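PDB 4FB5: probable oxidoreductase protein from Rhizobium etli, which probably acts as a nucleotide-dependent oxidoreductase of the GFO/IDH/MocA family, although its substrate and reaction are not established. Local coordinates for residues Asp85-Ile90 and His107-Ile112; Ser99-Asn104 and Trp122-Met127; Ala148-Asn153 and Val365-Gly370. All blocks are in the same frame, centred on the assembly; numbering follows the deposited sequence.

Overall arrangement
All three contacts involve the Rossmann-fold domain. Contact 1 packs helix 86-91 against helix 107-116. Contact 2 lies within the parallel sheet, joining the neighbouring strands 97-100 and 120-123 and the loops after them. Its centre is about 11 Å from that of contact 1. His107, at the start of helix 107-116, packs against Thr102 and Pro126 of contact 2. Along the chain these two contacts cross, because their segments alternate. Contact 3 comes later, at the sheet edge, about 10 Å from contact 2 and 18 Å from contact 1, centre to centre. Neighbouring strands 120-123 and 148-150 bring contacts 2 and 3 together. Contact 3 ties helix 367-385 to the probable nucleotide-binding domain.

Contact 1 (Asp85-Ile90 and His107-Ile112); sequences DWRALI and HAEMAI
Trp86 and Met110 make the tight half of this contact, a Met-aromatic pair between two helices of the Rossmann fold. The axes of helices 86-90 and 107-112 run roughly in the same direction, 32° apart. Met110, present as selenomethionine, lies along one face of the indole. Its CG is 3.8 Å from the centroid of the six-membered ring, almost on the ring normal. Further out on this side chain, SE is 4.5 Å from the centroid of the five-membered ring. CE reaches on to NE1 of Trp86, 3.8 Å away. Beyond CG the Met110 side chain is extended, which lets it span both rings. The first torsion of Trp86 puts CG between the backbone N and the carbonyl carbon (chi1 58°), and the indole reaches across to the second helix. CG of Arg87 lies against the opposite face. With an alanine at position 86, Met110 would probably lose the flat surface it lies along, and its long side chain would be left freer to turn. Ala113, one turn after Met110, also touches the indole.

The other side is exposed and loose. There Arg87 and Glu109 form a long salt bridge, with NH2 of Arg87 3.8 Å from OE2 of Glu109. OE2 stands off the guanidinium plane, the two flat groups being 67° apart, so charge alone draws the pair together. Asp85 caps the N-terminus of helix 86-91, and its OD1 accepts a weak bond from Ala88 N. On the buried side, Ile90 CD1 lies at the edge of the indole, in its plane, and 3.5 Å from Met110 O.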
loop_
_atom_site.group_PDB
_atom_site.type_symbol
_atom_site.label_atom_id
_atom_site.label_comp_id
_atom_site.label_asym_id
_atom_site.label_seq_id
_atom_site.Cartn_x
_atom_site.Cartn_y
_atom_site.Cartn_z
ATOM N N ASP A 85 22.975 41.478 15.102
ATOM C CA ASP A 85 23.957 41.788 14.092
ATOM C C ASP A 85 24.652 40.477 13.703
ATOM O O ASP A 85 25.335 39.846 14.521
ATOM C CB ASP A 85 24.957 42.831 14.631
ATOM C CG ASP A 85 26.127 43.109 13.665
ATOM O OD1 ASP A 85 26.222 42.462 12.582
ATOM O OD2 ASP A 85 26.965 43.981 14.000
ATOM N N TRP A 86 24.470 40.065 12.454
ATOM C CA TRP A 86 25.072 38.827 12.001
ATOM C C TRP A 86 26.516 38.996 11.574
ATOM O O TRP A 86 27.301 38.046 11.673
ATOM C CB TRP A 86 24.271 38.214 10.879
ATOM C CG TRP A 86 24.100 39.077 9.698
ATOM C CD1 TRP A 86 23.081 39.957 9.467
ATOM C CD2 TRP A 86 24.938 39.115 8.541
ATOM N NE1 TRP A 86 23.241 40.551 8.232
ATOM C CE2 TRP A 86 24.377 40.054 7.647
ATOM C CE3 TRP A 86 26.109 38.446 8.171
ATOM C CZ2 TRP A 86 24.952 40.346 6.410
ATOM C CZ3 TRP A 86 26.678 38.733 6.947
ATOM C CH2 TRP A 86 26.099 39.674 6.076
ATOM N N ARG A 87 26.866 40.190 11.096
ATOM C CA ARG A 87 28.258 40.485 10.779
ATOM C C ARG A 87 29.123 40.384 12.038
ATOM O O ARG A 87 30.333 40.211 11.946
ATOM C CB ARG A 87 28.409 41.849 10.105
ATOM C CG ARG A 87 27.827 41.910 8.713
ATOM C CD ARG A 87 27.416 43.314 8.330
ATOM N NE ARG A 87 26.187 43.299 7.540
ATOM C CZ ARG A 87 25.846 44.215 6.634
ATOM N NH1 ARG A 87 26.650 45.241 6.363
ATOM N NH2 ARG A 87 24.694 44.107 5.986
ATOM N N ALA A 88 28.479 40.458 13.205
ATOM C CA ALA A 88 29.147 40.306 14.504
ATOM C C ALA A 88 29.395 38.839 14.852
ATOM O O ALA A 88 30.490 38.468 15.292
ATOM C CB ALA A 88 28.338 40.984 15.598
ATOM N N LEU A 89 28.369 38.010 14.658
ATOM C CA LEU A 89 28.505 36.557 14.753
ATOM C C LEU A 89 29.648 36.060 13.865
ATOM O O LEU A 89 30.514 35.295 14.302
ATOM C CB LEU A 89 27.195 35.898 14.326
ATOM C CG LEU A 89 27.072 34.381 14.523
ATOM C CD1 LEU A 89 25.622 33.977 14.731
ATOM C CD2 LEU A 89 27.699 33.585 13.364
ATOM N N ILE A 90 29.627 36.517 12.617
ATOM C CA ILE A 90 30.625 36.181 11.618
ATOM C C ILE A 90 31.990 36.706 11.994
ATOM O O ILE A 90 33.009 36.116 11.633
ATOM C CB ILE A 90 30.210 36.723 10.246
ATOM C CG1 ILE A 90 29.508 35.615 9.459
ATOM C CG2 ILE A 90 31.417 37.290 9.466
ATOM C CD1 ILE A 90 28.715 36.089 8.245
ATOM N N HIS A 107 21.426 34.502 1.581
ATOM C CA HIS A 107 22.493 33.481 1.528
ATOM C C HIS A 107 23.819 34.018 0.980
ATOM O O HIS A 107 24.824 34.003 1.687
ATOM C CB HIS A 107 22.076 32.232 0.745
ATOM C CG HIS A 107 20.957 31.472 1.370
ATOM N ND1 HIS A 107 19.993 30.831 0.627
ATOM C CD2 HIS A 107 20.631 31.270 2.668
ATOM C CE1 HIS A 107 19.128 30.252 1.438
ATOM N NE2 HIS A 107 19.490 30.505 2.683
ATOM N N ALA A 108 23.812 34.500 -0.259
ATOM C CA ALA A 108 25.035 35.015 -0.884
ATOM C C ALA A 108 25.851 35.895 0.055
ATOM O O ALA A 108 27.016 35.589 0.347
ATOM C CB ALA A 108 24.716 35.772 -2.158
ATOM N N GLU A 109 25.207 36.957 0.549
ATOM C CA GLU A 109 25.835 37.993 1.367
ATOM C C GLU A 109 26.521 37.389 2.580
ATOM O O GLU A 109 27.670 37.689 2.908
ATOM C CB GLU A 109 24.740 38.943 1.829
ATOM C CG GLU A 109 25.021 40.441 1.657
ATOM C CD GLU A 109 23.881 41.305 2.243
ATOM O OE1 GLU A 109 22.751 40.762 2.402
ATOM O OE2 GLU A 109 24.116 42.509 2.544
HETATM N N MSE A 110 25.811 36.490 3.218
HETATM C CA MSE A 110 26.237 35.991 4.484
HETATM C C MSE A 110 27.293 34.931 4.321
HETATM O O MSE A 110 28.347 34.988 4.950
HETATM C CB MSE A 110 25.032 35.474 5.240
HETATM C CG MSE A 110 23.917 36.517 5.355
HETATM SE SE MSE A 110 22.568 35.956 6.651
HETATM C CE MSE A 110 21.418 37.541 6.716
ATOM N N ALA A 111 27.029 33.970 3.453
ATOM C CA ALA A 111 27.961 32.878 3.256
ATOM C C ALA A 111 29.345 33.407 2.850
ATOM O O ALA A 111 30.380 32.887 3.280
ATOM C CB ALA A 111 27.417 31.939 2.214
ATOM N N ILE A 112 29.340 34.435 2.008
ATOM C CA ILE A 112 30.552 35.101 1.573
ATOM C C ILE A 112 31.217 35.849 2.729
ATOM O O ILE A 112 32.400 35.635 3.019
ATOM C CB ILE A 112 30.278 36.046 0.416
ATOM C CG1 ILE A 112 29.951 35.229 -0.838
ATOM C CG2 ILE A 112 31.485 36.929 0.175
ATOM C CD1 ILE A 112 29.476 36.043 -2.025
#

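Contact 2 (Ser99-Asn104 and Trp122-Met127); sequences SVTTPN and WCEKPM
Asn104 meets Pro126 because its CG stands beside the backbone N and opposite the carbonyl carbon (chi1 -63°), which turns the amide across the gap. The two side chains cross at about a right angle. CD of Pro126 is nearly equidistant from CG, OD1 and ND2 of Asn104, and the ND2 distance is 3.4 Å. At the far end of the contact, Trp122 has its CG opposite the backbone N (chi1 -170°). The indole is thereby led away from the strand pair, yet its CE3 stays 3.6 Å from Ser99 OG. That hydroxyl is hydrogen-bonded to His40 and Trp44.

Between these ends two parallel strands pair, as the outer members of the beta-alpha-beta unit of strand 97-100, helix 107-116 and strand 120-123. Val100 uses both its backbone polar atoms. Its N donates to Trp122 O at 2.8 Å, and its O accepts from Glu124 N at 3.1 Å. On the sheet face toward helix 107-116, Val100 CB lies 4.2 Å from Cys123 SG.

The strand 120-123 leads into Glu124, Lys125 and Pro126, with a cis peptide before the proline. This Glu-Lys-Pro sequence is a familiar motif of the GFO/IDH/MocA family, consistent with a place near the nucleotide site. Glu124 CG lies 4.0 Å from Thr101 CA. Its OE1 is hydrogen-bonded to His40 NE2 and forms a salt bridge with Lys346 NZ. Lys125 instead sends NZ to a salt bridge with Asp209 OD1.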
loop_
_atom_site.group_PDB
_atom_site.type_symbol
_atom_site.label_atom_id
_atom_site.label_comp_id
_atom_site.label_asym_id
_atom_site.label_seq_id
_atom_site.Cartn_x
_atom_site.Cartn_y
_atom_site.Cartn_z
ATOM N N SER A 99 26.250 28.405 10.283
ATOM C CA SER A 99 25.036 27.766 9.781
ATOM C C SER A 99 24.156 28.867 9.263
ATOM O O SER A 99 23.532 29.572 10.047
ATOM C CB SER A 99 24.277 27.061 10.915
ATOM O OG SER A 99 24.570 25.676 11.041
ATOM N N VAL A 100 24.091 29.029 7.955
ATOM C CA VAL A 100 23.174 30.019 7.392
ATOM C C VAL A 100 21.868 29.354 7.072
ATOM O O VAL A 100 21.849 28.390 6.346
ATOM C CB VAL A 100 23.705 30.652 6.109
ATOM C CG1 VAL A 100 22.782 31.732 5.664
ATOM C CG2 VAL A 100 25.086 31.236 6.344
ATOM N N THR A 101 20.778 29.859 7.629
ATOM C CA THR A 101 19.463 29.246 7.442
ATOM C C THR A 101 18.450 30.325 7.310
ATOM O O THR A 101 17.300 30.111 7.633
ATOM C CB THR A 101 18.995 28.421 8.666
ATOM O OG1 THR A 101 18.788 29.290 9.777
ATOM C CG2 THR A 101 20.001 27.385 9.059
ATOM N N THR A 102 18.896 31.495 6.883
ATOM C CA THR A 102 18.046 32.657 6.681
ATOM C C THR A 102 17.326 32.518 5.357
ATOM O O THR A 102 17.443 31.488 4.695
ATOM C CB THR A 102 18.887 33.943 6.657
ATOM O OG1 THR A 102 19.941 33.824 5.683
ATOM C CG2 THR A 102 19.493 34.216 8.042
ATOM N N PRO A 103 16.560 33.541 4.964
ATOM C CA PRO A 103 15.876 33.436 3.679
ATOM C C PRO A 103 16.811 33.478 2.469
ATOM O O PRO A 103 17.916 34.002 2.555
ATOM C CB PRO A 103 14.958 34.650 3.691
ATOM C CG PRO A 103 14.674 34.845 5.123
ATOM C CD PRO A 103 15.967 34.596 5.801
ATOM N N ASN A 104 16.352 32.911 1.359
ATOM C CA ASN A 104 17.105 32.849 0.107
ATOM C C ASN A 104 17.967 34.090 -0.206
ATOM O O ASN A 104 19.176 33.967 -0.371
ATOM C CB ASN A 104 16.165 32.496 -1.073
ATOM C CG ASN A 104 15.519 31.109 -0.935
ATOM O OD1 ASN A 104 15.590 30.471 0.123
ATOM N ND2 ASN A 104 14.894 30.635 -2.009
ATOM N N TRP A 122 27.562 26.037 6.326
ATOM C CA TRP A 122 26.451 25.099 6.142
ATOM C C TRP A 122 25.259 25.940 5.832
ATOM O O TRP A 122 24.687 26.595 6.691
ATOM C CB TRP A 122 26.203 24.312 7.421
ATOM C CG TRP A 122 25.272 23.183 7.288
ATOM C CD1 TRP A 122 24.742 22.692 6.138
ATOM C CD2 TRP A 122 24.767 22.367 8.347
ATOM N NE1 TRP A 122 23.921 21.633 6.416
ATOM C CE2 TRP A 122 23.924 21.407 7.765
ATOM C CE3 TRP A 122 24.926 22.367 9.732
ATOM C CZ2 TRP A 122 23.255 20.448 8.516
ATOM C CZ3 TRP A 122 24.234 21.401 10.488
ATOM C CH2 TRP A 122 23.415 20.469 9.870
ATOM N N CYS A 123 24.908 25.928 4.566
ATOM C CA CYS A 123 23.956 26.859 4.032
ATOM C C CYS A 123 22.759 26.101 3.513
ATOM O O CYS A 123 22.914 25.054 2.884
ATOM C CB CYS A 123 24.606 27.642 2.909
ATOM S SG CYS A 123 23.617 29.000 2.237
ATOM N N GLU A 124 21.571 26.629 3.777
ATOM C CA GLU A 124 20.358 26.068 3.233
ATOM C C GLU A 124 20.321 26.326 1.762
ATOM O O GLU A 124 20.907 27.294 1.280
ATOM C CB GLU A 124 19.106 26.635 3.915
ATOM C CG GLU A 124 18.805 25.936 5.221
ATOM C CD GLU A 124 18.867 24.413 5.083
ATOM O OE1 GLU A 124 19.541 23.762 5.915
ATOM O OE2 GLU A 124 18.241 23.865 4.124
ATOM N N LYS A 125 19.654 25.433 1.050
ATOM C CA LYS A 125 19.436 25.611 -0.356
ATOM C C LYS A 125 18.501 26.823 -0.496
ATOM O O LYS A 125 17.769 27.129 0.435
ATOM C CB LYS A 125 18.863 24.319 -0.923
ATOM C CG LYS A 125 17.428 24.369 -1.404
ATOM C CD LYS A 125 16.355 24.176 -0.346
ATOM C CE LYS A 125 15.018 24.208 -1.051
ATOM N NZ LYS A 125 14.065 25.071 -0.356
ATOM N N PRO A 126 18.585 27.572 -1.612
ATOM C CA PRO A 126 19.526 27.418 -2.690
ATOM C C PRO A 126 20.751 28.281 -2.371
ATOM O O PRO A 126 20.917 28.733 -1.218
ATOM C CB PRO A 126 18.753 28.003 -3.892
ATOM C CG PRO A 126 17.353 28.313 -3.394
ATOM C CD PRO A 126 17.652 28.646 -1.964
HETATM N N MSE A 127 21.614 28.475 -3.362
HETATM C CA MSE A 127 22.746 29.346 -3.168
HETATM C C MSE A 127 22.307 30.767 -3.367
HETATM O O MSE A 127 22.432 31.567 -2.449
HETATM C CB MSE A 127 23.875 28.989 -4.107
HETATM C CG MSE A 127 24.487 27.700 -3.722
HETATM SE SE MSE A 127 25.700 27.056 -5.056
HETATM C CE MSE A 127 27.270 27.852 -4.259
#

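Contact 3 (Ala148-Asn153 and Val365-Gly370)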
loop_
_atom_site.group_PDB
_atom_site.type_symbol
_atom_site.label_atom_id
_atom_site.label_comp_id
_atom_site.label_asym_id
_atom_site.label_seq_id
_atom_site.Cartn_x
_atom_site.Cartn_y
_atom_site.Cartn_z
ATOM N N ALA A 148 32.395 24.385 2.374
ATOM C CA ALA A 148 31.071 24.996 2.175
ATOM C C ALA A 148 30.028 23.989 1.661
ATOM O O ALA A 148 30.103 23.523 0.509
ATOM C CB ALA A 148 31.160 26.187 1.227
ATOM N N ALA A 149 29.044 23.681 2.505
ATOM C CA ALA A 149 28.028 22.655 2.191
ATOM C C ALA A 149 26.619 23.218 2.072
ATOM O O ALA A 149 26.279 24.241 2.641
ATOM C CB ALA A 149 28.066 21.554 3.230
ATOM N N LEU A 150 25.795 22.527 1.313
ATOM C CA LEU A 150 24.407 22.891 1.195
ATOM C C LEU A 150 23.525 21.847 1.836
ATOM O O LEU A 150 23.929 20.692 1.958
ATOM C CB LEU A 150 24.066 23.045 -0.257
ATOM C CG LEU A 150 24.757 24.264 -0.798
ATOM C CD1 LEU A 150 24.933 24.133 -2.265
ATOM C CD2 LEU A 150 23.933 25.454 -0.444
ATOM N N GLY A 151 22.326 22.260 2.248
ATOM C CA GLY A 151 21.388 21.390 2.938
ATOM C C GLY A 151 20.495 20.678 1.949
ATOM O O GLY A 151 19.284 20.959 1.829
ATOM N N TYR A 152 21.092 19.752 1.222
ATOM C CA TYR A 152 20.321 18.864 0.407
ATOM C C TYR A 152 20.183 17.580 1.216
ATOM O O TYR A 152 20.860 16.597 0.920
ATOM C CB TYR A 152 21.018 18.615 -0.939
ATOM C CG TYR A 152 20.887 19.763 -1.902
ATOM C CD1 TYR A 152 19.657 20.075 -2.464
ATOM C CD2 TYR A 152 21.996 20.557 -2.255
ATOM C CE1 TYR A 152 19.525 21.148 -3.355
ATOM C CE2 TYR A 152 21.871 21.636 -3.120
ATOM C CZ TYR A 152 20.621 21.921 -3.670
ATOM O OH TYR A 152 20.439 22.963 -4.556
ATOM N N ASN A 153 19.307 17.571 2.218
ATOM C CA ASN A 153 19.288 16.459 3.190
ATOM C C ASN A 153 18.708 15.129 2.718
ATOM O O ASN A 153 19.100 14.091 3.198
ATOM C CB ASN A 153 18.584 16.882 4.456
ATOM C CG ASN A 153 17.380 17.697 4.168
ATOM O OD1 ASN A 153 17.395 18.909 4.381
ATOM N ND2 ASN A 153 16.351 17.076 3.594
ATOM N N VAL A 365 27.157 17.948 -0.344
ATOM C CA VAL A 365 27.042 18.678 -1.589
ATOM C C VAL A 365 27.741 20.006 -1.394
ATOM O O VAL A 365 27.466 20.728 -0.426
ATOM C CB VAL A 365 25.596 18.878 -2.011
ATOM C CG1 VAL A 365 25.525 19.621 -3.328
ATOM C CG2 VAL A 365 24.900 17.544 -2.103
ATOM N N THR A 366 28.683 20.280 -2.290
ATOM C CA THR A 366 29.539 21.434 -2.178
ATOM C C THR A 366 28.995 22.468 -3.088
ATOM O O THR A 366 28.310 22.168 -4.084
ATOM C CB THR A 366 30.944 21.210 -2.790
ATOM O OG1 THR A 366 30.803 20.986 -4.208
ATOM C CG2 THR A 366 31.675 20.074 -2.130
ATOM N N PHE A 367 29.416 23.685 -2.808
ATOM C CA PHE A 367 29.128 24.795 -3.654
ATOM C C PHE A 367 29.481 24.531 -5.084
ATOM O O PHE A 367 28.865 25.090 -5.982
ATOM C CB PHE A 367 29.851 26.022 -3.132
ATOM C CG PHE A 367 29.157 26.676 -1.961
ATOM C CD1 PHE A 367 29.244 28.051 -1.769
ATOM C CD2 PHE A 367 28.403 25.910 -1.054
ATOM C CE1 PHE A 367 28.613 28.653 -0.690
ATOM C CE2 PHE A 367 27.781 26.493 0.026
ATOM C CZ PHE A 367 27.874 27.873 0.213
ATOM N N LYS A 368 30.464 23.677 -5.301
ATOM C CA LYS A 368 30.860 23.402 -6.655
ATOM C C LYS A 368 29.759 22.601 -7.338
ATOM O O LYS A 368 29.347 22.926 -8.440
ATOM C CB LYS A 368 32.195 22.649 -6.704
ATOM C CG LYS A 368 32.732 22.476 -8.160
ATOM C CD LYS A 368 33.922 21.525 -8.213
ATOM C CE LYS A 368 34.448 21.441 -9.646
ATOM N NZ LYS A 368 35.428 20.308 -9.799
ATOM N N ASP A 369 29.266 21.565 -6.661
ATOM C CA ASP A 369 28.204 20.740 -7.202
ATOM C C ASP A 369 26.815 21.397 -7.143
ATOM O O ASP A 369 25.990 21.203 -8.058
ATOM C CB ASP A 369 28.231 19.396 -6.530
ATOM C CG ASP A 369 29.361 18.511 -7.052
ATOM O OD1 ASP A 369 29.508 18.425 -8.297
ATOM O OD2 ASP A 369 30.077 17.898 -6.211
ATOM N N GLY A 370 26.588 22.212 -6.108
ATOM C CA GLY A 370 25.344 22.959 -6.004
ATOM C C GLY A 370 25.194 23.970 -7.120
ATOM O O GLY A 370 24.090 24.152 -7.698
#
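Leu150 reaches from the edge strand to the first turn of helix 367-385. Its CB lies near the carbonyl oxygen of Val365. CG comes next, 3.8 Å from Phe367 CE2. The two branches then part. CD2 stays beside the same CE2 at 4.0 Å, while CD1 goes on to Gly370 CA at 3.9 Å. Gly370 has no side chain to get in the way of this branch. The side chains of Leu150 and Phe367 cross at about a right angle.

Ala148 sits over one face of the Phe367 ring. Its CB lies above the ring centre, 3.5 Å from the centroid, in a CH-pi contact. At the ring edge, near the plane, lies Ala149 O. Phe367 also touches Met127, Met137 and Leu138, so the ring is buried among apolar side chains. On the far side of Leu150, Tyr152 lays CD2 3.8 Å from Val365 CG1.

A single backbone bridge pairs Ala149 with Thr366. Leu150 N donates to Val365 O at 3.0 Å. The second link, from Phe367 N to Ala148 O, is weak. Thr366 sets the helix start. Its OG1 lies between the backbone N and the carbonyl carbon (chi1 64°), where it accepts a nearly straight bond from Asp369 N and a weak one from Lys368 N. This is a threonine N-cap, used here to start a late helix beside strand 148-150, one of the two outer strands of a Rossmann-type parallel sheet.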